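Local structure of flagellar hook-associated protein 2 (Bdellovibrio bacteriovorus, 6KTY) at residues N17-Q22 with V176-K181; Q39-P44 with P165-T170; G31-E36 with L172-T177; Q101-R106 with K114-G119. The protein probably caps the tip of the growing flagellar filament and promotes flagellin polymerisation there, as a full-length protein of which this is an inner fragment. All blocks are in the same frame, centred on the assembly; numbering follows the deposited sequence.

Contact 1 (N17-Q22 with V176-K181); sequences NIVDGQ and VTLDFK
Val19 presents its CG1 branch to two side chains of the partner strand. CG1 stands anti to the backbone N (chi1 -177°) and meets Leu178 CD2 at 4.1 Å, the two side chains crossing obliquely. The same methyl approaches Phe180 CD1 at 4.2 Å, near the ring plane and thus at its edge rather than over a face. Val37 of strand 32-39 touches Val19 and Phe180 on this apolar side. The framework is an antiparallel pairing at the margin of a small sheet: Val19 with Phe180 and Gly21 with Leu178 are non-hydrogen-bonded pairs, and Asp20 with Asp179 is the hydrogen-bonded pair between them, its bonds being Asp20 N to Asp179 O at 3.1 Å and Asp179 N to Asp20 O at 2.9 Å. Thr177 and Gln22 exchange two further backbone bonds, and Lys181 N reaches Ile18 O at 2.8 Å. Asp20 and Asp179 project to the other face. Bent at chi2 (-64°), the Lys181 chain lays CE 3.8 Å from Asp20 CB, while its NZ forms a salt bridge with Asp179 OD2 at 3.2 Å on the anti lone pair. Asp179 OD1 forms a salt bridge with Arg190 of the second subunit.

Contact 2 (Q39-P44 with P165-T170); sequences QLAQKP and PDNKST
The connection from strand 32-39 to strand 45-48 is met here by the loop that leads into strand 168-169, and the carboxamide of Asn167 does most of the work against Ala41. The amide grips both polar backbone atoms of that alanine. Ala41 N donates to Asn167 OD1 at 2.7 Å, in the carbonyl plane and on a lone pair, with an N-H...O angle of 158°. In return Asn167 ND2 donates to Ala41 O at 3.3 Å; this longer bond is straight (170°), and the acceptor lies close to the amide plane. Two opposed bonds to one residue fix the rotation of the carboxamide about chi2. Leu40 crosses the Asn167 side chain at about a right angle, its CB 3.6 Å from OD1, and the methyl of Ala41 sits 3.6 Å from Pro165 O. One residue on, Gln42 NE2 returns to Leu40 O at 3.0 Å, approaching from above the carbonyl plane, and also bonds to Glu188 of the second subunit. Around this buried junction, Ala153 of strand 153-157 touches both Ala41 and Asn167, Phe180 of strand 178-180 lies against Leu40 and Asn167, and Arg190 of the second subunit packs on these last two residues.

Contact 3 (G31-E36 with L172-T177); sequences GDYAIE and LVPGVT
Val173 lays its forked side chain over one face of the Tyr33 ring. The contact joins strand 32-39 of an antiparallel sheet to the connection between strands 168-169 and 178-180, where Val173 to Val176 form a type II beta turn closed by Val176 N to Val173 O at 3.1 Å. The two valine methyls divide the ring between them. CG1 makes a CH-pi contact, 4.1 Å from the Tyr33 centroid and 21° off the ring normal, offset toward the rim; CG2 lies nearer the root of the side chain, 3.9 Å from Tyr33 CG. With Val173 CG1 anti to its own backbone N (chi1 175°), both branches can reach the same face. Pro174 follows the outer part of the tyrosine obliquely, and Leu172 O also approaches the ring on a slant. Two residues along the strand, Ile35 points toward the connection as well, and its CD1 meets Leu172 CD1 at 4.3 Å, a looser apolar touch beside the ring. Leu191 lies against Tyr33 and Ile35, while Val155, Ile162 and Leu164 touch Leu172. At the phenol end the bump is the proline ring itself: Pro174 CD lies 3.7 Å from Tyr33 OH.

Contact 4 (Q101-R106 with K114-G119); sequences QVVEDR and KLLVSG
Gln101 and Leu116 run side by side from adjoining strands, their side chains pointing the same way, with Gln101 CG 4.1 Å from Leu116 CD2. They belong to the beta hairpin of strands 98-104 and 113-119, whose tight part is the backbone ladder. Leu116 N reaches Gln101 O at 2.8 Å with an almost straight N-H...O angle of 174°, and Val103 N reaches Lys114 O at 2.7 Å; each pair is completed by the reciprocal bond. Between them Val102 and Leu115 form the non-hydrogen-bonded pair. There Val102 CA comes 3.2 Å from Lys114 O in a CA-H...O contact, while Val102 CG2 and Leu115 CD1 are 4.2 Å apart. Met88 of helix 84-94 touches both side chains. On the face of Val103 and Leu116, Met47 of strand 45-48 packs against these two residues.

Beyond Val103 the regular pairing between the segments gives way to side-chain contacts. The partly exposed Lys114 stretches an extended chain past Asp105, its CD 4.1 Å from Asp105 CB. Partly exposed Glu104 and Arg106 form a salt bridge on their own segment, Arg106 NE to Glu104 OE1, whose hydrogen bond is weak.

The carboxylate of Asp105 is shared: OD2 takes Lys114 NZ at 2.8 Å on its anti side, 28° out of the carboxylate plane, whereas OD1 accepts from Lys107 N and from Glu163 N of the second subunit. Its negative charge is therefore probably stabilised by the lysine and these backbone N-H groups together, so one buried side chain ties the end of the hairpin to a neighbouring subunit.

Overall arrangement
Contacts 1, 2 and 3 cluster on one side of the chain's centre, with contact 4 on the opposite side. Contacts 1 and 3 share Val176 and Thr177, and their centres are 9 Å apart. Contact 2 joins the sheet of contact 1 through adjacent strands, where Phe180 N lies 3.0 Å from Asn167 O in a probable hydrogen bond. It also leads to contact 4, with Pro44 O 2.8 Å from Gly119 N. Contacts 3 and 4 remain separate within one chain, about 36 Å between centres, yet the assembly brings them together: Leu172 O of one subunit accepts from Gln101 NE2 of another.

Contact 1 (N17-Q22 with V176-K181)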
loop_
_atom_site.group_PDB
_atom_site.type_symbol
_atom_site.label_atom_id
_atom_site.label_comp_id
_atom_site.label_asym_id
_atom_site.label_seq_id
_atom_site.Cartn_x
_atom_site.Cartn_y
_atom_site.Cartn_z
ATOM N N ASN A 17 0.545 8.986 -7.849
ATOM C CA ASN A 17 -0.778 8.535 -7.398
ATOM C C ASN A 17 -0.959 8.699 -5.886
ATOM O O ASN A 17 -1.988 8.299 -5.326
ATOM C CB ASN A 17 -0.988 7.080 -7.786
ATOM C CG ASN A 17 -0.971 6.879 -9.304
ATOM O OD1 ASN A 17 -0.198 6.094 -9.809
ATOM N ND2 ASN A 17 -1.800 7.617 -10.015
ATOM N N ILE A 18 0.043 9.276 -5.232
ATOM C CA ILE A 18 -0.106 9.722 -3.841
ATOM C C ILE A 18 0.001 11.231 -3.758
ATOM O O ILE A 18 -0.877 11.902 -3.178
ATOM C CB ILE A 18 0.878 9.019 -2.850
ATOM C CG1 ILE A 18 0.606 7.514 -2.832
ATOM C CG2 ILE A 18 0.713 9.619 -1.424
ATOM C CD1 ILE A 18 1.595 6.674 -1.986
ATOM N N VAL A 19 1.064 11.783 -4.342
ATOM C CA VAL A 19 1.232 13.224 -4.392
ATOM C C VAL A 19 1.757 13.591 -5.771
ATOM O O VAL A 19 2.695 12.973 -6.242
ATOM C CB VAL A 19 2.239 13.709 -3.332
ATOM C CG1 VAL A 19 2.307 15.240 -3.381
ATOM C CG2 VAL A 19 1.837 13.256 -1.951
ATOM N N ASP A 20 1.141 14.566 -6.435
ATOM C CA ASP A 20 1.702 15.089 -7.676
ATOM C C ASP A 20 1.703 16.606 -7.557
ATOM O O ASP A 20 1.293 17.160 -6.520
ATOM C CB ASP A 20 0.892 14.641 -8.908
ATOM C CG ASP A 20 1.734 14.572 -10.180
ATOM O OD1 ASP A 20 2.882 15.053 -10.197
ATOM O OD2 ASP A 20 1.251 14.031 -11.178
ATOM N N GLY A 21 2.192 17.275 -8.597
ATOM C CA GLY A 21 2.297 18.716 -8.565
ATOM C C GLY A 21 2.846 19.308 -9.837
ATOM O O GLY A 21 3.186 18.585 -10.773
ATOM N N GLN A 22 2.918 20.641 -9.866
ATOM C CA GLN A 22 3.410 21.397 -11.026
ATOM C C GLN A 22 4.136 22.680 -10.601
ATOM O O GLN A 22 3.805 23.253 -9.553
ATOM C CB GLN A 22 2.243 21.727 -11.952
ATOM C CG GLN A 22 0.987 22.158 -11.230
ATOM C CD GLN A 22 -0.218 22.168 -12.131
ATOM O OE1 GLN A 22 -1.329 21.827 -11.706
ATOM N NE2 GLN A 22 -0.015 22.554 -13.391
ATOM N N VAL A 176 6.142 25.060 -5.987
ATOM C CA VAL A 176 5.295 24.047 -6.572
ATOM C C VAL A 176 3.935 24.005 -5.880
ATOM O O VAL A 176 3.832 24.189 -4.654
ATOM C CB VAL A 176 6.002 22.668 -6.496
ATOM C CG1 VAL A 176 5.008 21.502 -6.612
ATOM C CG2 VAL A 176 7.080 22.583 -7.574
ATOM N N THR A 177 2.900 23.753 -6.674
ATOM C CA THR A 177 1.585 23.438 -6.156
ATOM C C THR A 177 1.430 21.920 -6.138
ATOM O O THR A 177 1.426 21.283 -7.187
ATOM C CB THR A 177 0.477 24.110 -6.984
ATOM O OG1 THR A 177 0.608 25.524 -6.839
ATOM C CG2 THR A 177 -0.900 23.706 -6.506
ATOM N N LEU A 178 1.344 21.372 -4.921
ATOM C CA LEU A 178 1.137 19.951 -4.671
ATOM C C LEU A 178 -0.367 19.664 -4.576
ATOM O O LEU A 178 -1.094 20.452 -3.987
ATOM C CB LEU A 178 1.778 19.542 -3.330
ATOM C CG LEU A 178 3.298 19.637 -3.145
ATOM C CD1 LEU A 178 3.704 19.089 -1.771
ATOM C CD2 LEU A 178 4.004 18.861 -4.234
ATOM N N ASP A 179 -0.811 18.571 -5.198
ATOM C CA ASP A 179 -2.147 18.026 -5.016
ATOM C C ASP A 179 -2.031 16.618 -4.446
ATOM O O ASP A 179 -1.376 15.749 -5.046
ATOM C CB ASP A 179 -2.894 17.997 -6.361
ATOM C CG ASP A 179 -4.397 17.777 -6.192
ATOM O OD1 ASP A 179 -5.057 18.572 -5.448
ATOM O OD2 ASP A 179 -4.939 16.821 -6.814
ATOM N N PHE A 180 -2.650 16.383 -3.282
ATOM C CA PHE A 180 -2.645 15.046 -2.702
ATOM C C PHE A 180 -3.678 14.180 -3.427
ATOM O O PHE A 180 -4.884 14.510 -3.435
ATOM C CB PHE A 180 -2.915 15.099 -1.184
ATOM C CG PHE A 180 -2.129 16.158 -0.487
ATOM C CD1 PHE A 180 -0.788 16.355 -0.791
ATOM C CD2 PHE A 180 -2.719 16.977 0.460
ATOM C CE1 PHE A 180 -0.048 17.353 -0.162
ATOM C CE2 PHE A 180 -1.993 17.978 1.076
ATOM C CZ PHE A 180 -0.655 18.175 0.750
ATOM N N LYS A 181 -3.223 13.081 -4.023
ATOM C CA LYS A 181 -4.130 12.188 -4.791
ATOM C C LYS A 181 -4.744 11.051 -3.960
ATOM O O LYS A 181 -5.793 10.504 -4.316
ATOM C CB LYS A 181 -3.386 11.583 -5.942
ATOM C CG LYS A 181 -2.631 12.530 -6.829
ATOM C CD LYS A 181 -3.559 13.457 -7.517
ATOM C CE LYS A 181 -2.878 14.147 -8.661
ATOM N NZ LYS A 181 -3.787 15.143 -9.282
#

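Contact 2 (Q39-P44 with P165-T170)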
loop_
_atom_site.group_PDB
_atom_site.type_symbol
_atom_site.label_atom_id
_atom_site.label_comp_id
_atom_site.label_asym_id
_atom_site.label_seq_id
_atom_site.Cartn_x
_atom_site.Cartn_y
_atom_site.Cartn_z
ATOM N N GLN A 39 -3.502 11.508 6.057
ATOM C CA GLN A 39 -4.961 11.501 5.888
ATOM C C GLN A 39 -5.321 12.618 4.936
ATOM O O GLN A 39 -4.737 13.712 5.028
ATOM C CB GLN A 39 -5.542 11.741 7.280
ATOM C CG GLN A 39 -6.997 12.014 7.379
ATOM C CD GLN A 39 -7.335 12.429 8.802
ATOM O OE1 GLN A 39 -7.334 11.597 9.704
ATOM N NE2 GLN A 39 -7.610 13.726 9.005
ATOM N N LEU A 40 -6.252 12.376 4.021
ATOM C CA LEU A 40 -6.734 13.453 3.190
ATOM C C LEU A 40 -7.564 14.410 4.050
ATOM O O LEU A 40 -8.100 14.031 5.087
ATOM C CB LEU A 40 -7.583 12.931 2.038
ATOM C CG LEU A 40 -6.859 12.073 1.003
ATOM C CD1 LEU A 40 -7.914 11.526 0.051
ATOM C CD2 LEU A 40 -5.777 12.829 0.203
ATOM N N ALA A 41 -7.658 15.655 3.626
ATOM C CA ALA A 41 -8.641 16.560 4.227
ATOM C C ALA A 41 -10.068 16.018 3.965
ATOM O O ALA A 41 -10.315 15.464 2.904
ATOM C CB ALA A 41 -8.477 17.951 3.659
ATOM N N GLN A 42 -10.966 16.166 4.943
ATOM C CA GLN A 42 -12.293 15.543 4.904
ATOM C C GLN A 42 -13.371 16.631 4.892
ATOM O O GLN A 42 -13.275 17.610 5.657
ATOM C CB GLN A 42 -12.523 14.650 6.122
ATOM C CG GLN A 42 -11.450 13.658 6.422
ATOM C CD GLN A 42 -11.520 12.442 5.512
ATOM O OE1 GLN A 42 -12.530 11.764 5.458
ATOM N NE2 GLN A 42 -10.448 12.171 4.806
ATOM N N LYS A 43 -14.371 16.440 4.022
ATOM C CA LYS A 43 -15.586 17.248 4.000
ATOM C C LYS A 43 -16.494 16.857 5.149
ATOM O O LYS A 43 -16.583 15.683 5.472
ATOM C CB LYS A 43 -16.368 17.011 2.705
ATOM C CG LYS A 43 -15.656 17.387 1.444
ATOM C CD LYS A 43 -16.469 16.870 0.241
ATOM C CE LYS A 43 -15.584 16.521 -0.955
ATOM N NZ LYS A 43 -15.431 15.015 -1.106
ATOM N N PRO A 44 -17.216 17.830 5.735
ATOM C CA PRO A 44 -18.254 17.445 6.697
ATOM C C PRO A 44 -19.359 16.743 5.894
ATOM O O PRO A 44 -19.584 17.114 4.733
ATOM C CB PRO A 44 -18.747 18.788 7.234
ATOM C CG PRO A 44 -18.545 19.717 6.068
ATOM C CD PRO A 44 -17.363 19.231 5.315
ATOM N N PRO A 165 -5.634 22.647 5.533
ATOM C CA PRO A 165 -7.074 22.754 5.324
ATOM C C PRO A 165 -7.616 22.004 4.093
ATOM O O PRO A 165 -8.755 21.502 4.128
ATOM C CB PRO A 165 -7.293 24.280 5.181
ATOM C CG PRO A 165 -5.992 24.814 4.728
ATOM C CD PRO A 165 -4.937 23.947 5.355
ATOM N N ASP A 166 -6.809 21.940 3.027
ATOM C CA ASP A 166 -7.195 21.362 1.753
ATOM C C ASP A 166 -6.199 20.268 1.334
ATOM O O ASP A 166 -5.126 20.121 1.946
ATOM C CB ASP A 166 -7.207 22.426 0.654
ATOM C CG ASP A 166 -8.244 23.532 0.897
ATOM O OD1 ASP A 166 -9.417 23.207 1.210
ATOM O OD2 ASP A 166 -7.885 24.724 0.733
ATOM N N ASN A 167 -6.530 19.580 0.239
ATOM C CA ASN A 167 -5.695 18.524 -0.315
ATOM C C ASN A 167 -4.766 19.050 -1.378
ATOM O O ASN A 167 -4.583 18.449 -2.438
ATOM C CB ASN A 167 -6.576 17.354 -0.788
ATOM C CG ASN A 167 -7.239 16.685 0.375
ATOM O OD1 ASN A 167 -6.556 16.335 1.299
ATOM N ND2 ASN A 167 -8.550 16.532 0.358
ATOM N N LYS A 168 -4.186 20.193 -1.051
ATOM C CA LYS A 168 -3.180 20.839 -1.883
ATOM C C LYS A 168 -2.292 21.698 -0.998
ATOM O O LYS A 168 -2.666 22.013 0.122
ATOM C CB LYS A 168 -3.810 21.692 -2.990
ATOM C CG LYS A 168 -4.768 22.789 -2.537
ATOM C CD LYS A 168 -5.078 23.771 -3.698
ATOM N N SER A 169 -1.130 22.078 -1.511
ATOM C CA SER A 169 -0.230 22.971 -0.802
ATOM C C SER A 169 0.723 23.655 -1.771
ATOM O O SER A 169 1.299 23.011 -2.666
ATOM C CB SER A 169 0.604 22.231 0.250
ATOM O OG SER A 169 1.416 23.154 0.971
ATOM N N THR A 170 0.886 24.960 -1.574
ATOM C CA THR A 170 1.967 25.708 -2.201
ATOM C C THR A 170 3.147 25.923 -1.225
ATOM O O THR A 170 4.187 26.441 -1.634
ATOM C CB THR A 170 1.468 27.060 -2.718
ATOM O OG1 THR A 170 0.989 27.843 -1.619
ATOM C CG2 THR A 170 0.326 26.869 -3.723
#

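Contact 3 (G31-E36 with L172-T177)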
loop_
_atom_site.group_PDB
_atom_site.type_symbol
_atom_site.label_atom_id
_atom_site.label_comp_id
_atom_site.label_asym_id
_atom_site.label_seq_id
_atom_site.Cartn_x
_atom_site.Cartn_y
_atom_site.Cartn_z
ATOM N N GLY A 31 15.575 20.757 -4.598
ATOM C CA GLY A 31 15.882 20.004 -3.389
ATOM C C GLY A 31 15.314 18.598 -3.334
ATOM O O GLY A 31 14.855 18.057 -4.340
ATOM N N ASP A 32 15.384 18.029 -2.132
ATOM C CA ASP A 32 15.001 16.660 -1.807
ATOM C C ASP A 32 13.923 16.838 -0.763
ATOM O O ASP A 32 14.189 17.369 0.327
ATOM C CB ASP A 32 16.217 15.907 -1.215
ATOM C CG ASP A 32 15.895 14.465 -0.729
ATOM O OD1 ASP A 32 14.809 13.880 -1.017
ATOM O OD2 ASP A 32 16.786 13.899 -0.047
ATOM N N TYR A 33 12.705 16.422 -1.098
ATOM C CA TYR A 33 11.552 16.689 -0.252
ATOM C C TYR A 33 10.884 15.368 0.144
ATOM O O TYR A 33 10.661 14.511 -0.692
ATOM C CB TYR A 33 10.587 17.622 -0.993
ATOM C CG TYR A 33 11.171 19.015 -1.235
ATOM C CD1 TYR A 33 11.204 19.941 -0.209
ATOM C CD2 TYR A 33 11.690 19.397 -2.483
ATOM C CE1 TYR A 33 11.739 21.211 -0.394
ATOM C CE2 TYR A 33 12.242 20.687 -2.679
ATOM C CZ TYR A 33 12.249 21.582 -1.618
ATOM O OH TYR A 33 12.736 22.863 -1.725
ATOM N N ALA A 34 10.634 15.191 1.435
ATOM C CA ALA A 34 10.075 13.938 1.944
ATOM C C ALA A 34 8.675 14.228 2.454
ATOM O O ALA A 34 8.522 14.947 3.454
ATOM C CB ALA A 34 10.927 13.400 3.046
ATOM N N ILE A 35 7.665 13.683 1.761
ATOM C CA ILE A 35 6.261 13.946 2.087
ATOM C C ILE A 35 5.507 12.653 2.207
ATOM O O ILE A 35 5.600 11.790 1.324
ATOM C CB ILE A 35 5.544 14.798 1.009
ATOM C CG1 ILE A 35 6.211 16.150 0.842
ATOM C CG2 ILE A 35 4.090 15.066 1.401
ATOM C CD1 ILE A 35 6.356 16.948 2.132
ATOM N N GLU A 36 4.765 12.556 3.305
ATOM C CA GLU A 36 3.854 11.483 3.598
ATOM C C GLU A 36 2.425 12.026 3.746
ATOM O O GLU A 36 2.173 12.894 4.596
ATOM C CB GLU A 36 4.253 10.855 4.925
ATOM C CG GLU A 36 3.494 9.596 5.231
ATOM C CD GLU A 36 3.905 8.957 6.532
ATOM O OE1 GLU A 36 5.059 9.146 6.941
ATOM O OE2 GLU A 36 3.091 8.221 7.128
ATOM N N LEU A 172 4.710 23.428 1.086
ATOM C CA LEU A 172 5.583 22.293 1.428
ATOM C C LEU A 172 6.810 22.159 0.543
ATOM O O LEU A 172 7.896 21.818 1.017
ATOM C CB LEU A 172 4.777 21.012 1.412
ATOM C CG LEU A 172 3.772 21.026 2.550
ATOM C CD1 LEU A 172 3.153 19.693 2.760
ATOM C CD2 LEU A 172 4.526 21.509 3.816
ATOM N N VAL A 173 6.620 22.412 -0.747
ATOM C CA VAL A 173 7.693 22.394 -1.718
ATOM C C VAL A 173 7.610 23.768 -2.338
ATOM O O VAL A 173 6.692 24.031 -3.114
ATOM C CB VAL A 173 7.503 21.282 -2.779
ATOM C CG1 VAL A 173 8.602 21.368 -3.861
ATOM C CG2 VAL A 173 7.506 19.915 -2.105
ATOM N N PRO A 174 8.518 24.675 -1.935
ATOM C CA PRO A 174 8.437 26.057 -2.408
ATOM C C PRO A 174 8.548 26.146 -3.924
ATOM O O PRO A 174 9.485 25.583 -4.507
ATOM C CB PRO A 174 9.643 26.735 -1.731
ATOM C CG PRO A 174 9.867 25.938 -0.498
ATOM C CD PRO A 174 9.573 24.513 -0.910
ATOM N N GLY A 175 7.595 26.832 -4.552
ATOM C CA GLY A 175 7.601 27.007 -6.006
ATOM C C GLY A 175 6.760 25.975 -6.737
ATOM O O GLY A 175 6.664 26.005 -7.971
ATOM N N VAL A 176 6.142 25.060 -5.987
ATOM C CA VAL A 176 5.295 24.047 -6.572
ATOM C C VAL A 176 3.935 24.005 -5.880
ATOM O O VAL A 176 3.832 24.189 -4.654
ATOM C CB VAL A 176 6.002 22.668 -6.496
ATOM C CG1 VAL A 176 5.008 21.502 -6.612
ATOM C CG2 VAL A 176 7.080 22.583 -7.574
ATOM N N THR A 177 2.900 23.753 -6.674
ATOM C CA THR A 177 1.585 23.438 -6.156
ATOM C C THR A 177 1.430 21.920 -6.138
ATOM O O THR A 177 1.426 21.283 -7.187
ATOM C CB THR A 177 0.477 24.110 -6.984
ATOM O OG1 THR A 177 0.608 25.524 -6.839
ATOM C CG2 THR A 177 -0.900 23.706 -6.506
#

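Contact 4 (Q101-R106 with K114-G119)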
loop_
_atom_site.group_PDB
_atom_site.type_symbol
_atom_site.label_atom_id
_atom_site.label_comp_id
_atom_site.label_asym_id
_atom_site.label_seq_id
_atom_site.Cartn_x
_atom_site.Cartn_y
_atom_site.Cartn_z
ATOM N N GLN A 101 -26.545 13.595 -2.737
ATOM C CA GLN A 101 -26.813 12.550 -3.719
ATOM C C GLN A 101 -27.461 11.371 -3.045
ATOM O O GLN A 101 -27.382 11.203 -1.800
ATOM C CB GLN A 101 -25.525 12.166 -4.458
ATOM C CG GLN A 101 -24.450 11.562 -3.546
ATOM C CD GLN A 101 -23.098 11.354 -4.297
ATOM O OE1 GLN A 101 -22.413 12.315 -4.664
ATOM N NE2 GLN A 101 -22.734 10.108 -4.509
ATOM N N VAL A 102 -28.094 10.510 -3.828
ATOM C CA VAL A 102 -28.687 9.311 -3.212
ATOM C C VAL A 102 -27.795 8.120 -3.564
ATOM O O VAL A 102 -27.480 7.916 -4.717
ATOM C CB VAL A 102 -30.119 9.074 -3.696
ATOM C CG1 VAL A 102 -30.645 7.758 -3.177
ATOM C CG2 VAL A 102 -31.018 10.267 -3.279
ATOM N N VAL A 103 -27.381 7.362 -2.560
ATOM C CA VAL A 103 -26.530 6.215 -2.787
ATOM C C VAL A 103 -27.326 4.956 -2.434
ATOM O O VAL A 103 -28.358 5.040 -1.751
ATOM C CB VAL A 103 -25.195 6.323 -1.989
ATOM C CG1 VAL A 103 -24.408 7.588 -2.381
ATOM C CG2 VAL A 103 -25.441 6.257 -0.485
ATOM N N GLU A 104 -26.855 3.812 -2.924
ATOM C CA GLU A 104 -27.445 2.527 -2.617
ATOM C C GLU A 104 -26.475 1.740 -1.734
ATOM O O GLU A 104 -25.315 1.536 -2.103
ATOM C CB GLU A 104 -27.731 1.761 -3.904
ATOM C CG GLU A 104 -28.721 0.661 -3.691
ATOM C CD GLU A 104 -29.305 0.096 -4.973
ATOM O OE1 GLU A 104 -30.108 -0.858 -4.855
ATOM O OE2 GLU A 104 -28.981 0.613 -6.069
ATOM N N ASP A 105 -26.941 1.337 -0.559
ATOM C CA ASP A 105 -26.136 0.608 0.399
ATOM C C ASP A 105 -26.822 -0.694 0.735
ATOM O O ASP A 105 -27.828 -0.715 1.456
ATOM C CB ASP A 105 -25.931 1.431 1.667
ATOM C CG ASP A 105 -25.168 0.672 2.774
ATOM O OD1 ASP A 105 -24.588 -0.410 2.545
ATOM O OD2 ASP A 105 -25.172 1.178 3.902
ATOM N N ARG A 106 -26.248 -1.791 0.248
ATOM C CA ARG A 106 -26.833 -3.134 0.429
ATOM C C ARG A 106 -26.691 -3.757 1.823
ATOM O O ARG A 106 -27.082 -4.914 2.017
ATOM C CB ARG A 106 -26.223 -4.109 -0.577
ATOM C CG ARG A 106 -26.406 -3.715 -2.021
ATOM C CD ARG A 106 -27.834 -3.343 -2.324
ATOM N NE ARG A 106 -28.151 -3.429 -3.749
ATOM C CZ ARG A 106 -28.362 -4.568 -4.417
ATOM N NH1 ARG A 106 -28.269 -5.754 -3.813
ATOM N NH2 ARG A 106 -28.645 -4.527 -5.715
ATOM N N LYS A 114 -30.001 5.616 0.396
ATOM C CA LYS A 114 -29.654 6.617 1.408
ATOM C C LYS A 114 -29.296 7.958 0.843
ATOM O O LYS A 114 -28.703 8.051 -0.253
ATOM C CB LYS A 114 -28.530 6.094 2.272
ATOM C CG LYS A 114 -28.963 4.933 3.126
ATOM C CD LYS A 114 -27.788 4.333 3.807
ATOM C CE LYS A 114 -28.226 3.121 4.631
ATOM N NZ LYS A 114 -27.136 2.525 5.429
ATOM N N LEU A 115 -29.704 9.008 1.553
ATOM C CA LEU A 115 -29.345 10.368 1.173
ATOM C C LEU A 115 -28.005 10.675 1.824
ATOM O O LEU A 115 -27.835 10.457 3.027
ATOM C CB LEU A 115 -30.405 11.373 1.624
ATOM C CG LEU A 115 -30.142 12.849 1.292
ATOM C CD1 LEU A 115 -30.359 13.121 -0.206
ATOM C CD2 LEU A 115 -31.057 13.726 2.135
ATOM N N LEU A 116 -27.048 11.098 1.004
ATOM C CA LEU A 116 -25.741 11.555 1.473
ATOM C C LEU A 116 -25.652 13.055 1.238
ATOM O O LEU A 116 -25.820 13.522 0.097
ATOM C CB LEU A 116 -24.625 10.836 0.696
ATOM C CG LEU A 116 -23.178 11.396 0.811
ATOM C CD1 LEU A 116 -22.657 11.178 2.229
ATOM C CD2 LEU A 116 -22.216 10.723 -0.200
ATOM N N VAL A 117 -25.370 13.819 2.279
ATOM C CA VAL A 117 -25.255 15.277 2.116
ATOM C C VAL A 117 -23.827 15.661 2.593
ATOM O O VAL A 117 -23.449 15.343 3.713
ATOM C CB VAL A 117 -26.328 15.989 2.926
ATOM C CG1 VAL A 117 -26.208 17.499 2.822
ATOM C CG2 VAL A 117 -27.756 15.517 2.509
ATOM N N SER A 118 -23.059 16.342 1.758
ATOM C CA SER A 118 -21.692 16.700 2.121
ATOM C C SER A 118 -21.414 18.181 1.866
ATOM O O SER A 118 -21.971 18.766 0.937
ATOM C CB SER A 118 -20.742 15.795 1.377
ATOM O OG SER A 118 -20.715 16.183 0.008
ATOM N N GLY A 119 -20.585 18.793 2.718
ATOM C CA GLY A 119 -20.099 20.154 2.488
ATOM C C GLY A 119 -19.269 20.147 1.231
ATOM O O GLY A 119 -18.859 19.085 0.759
#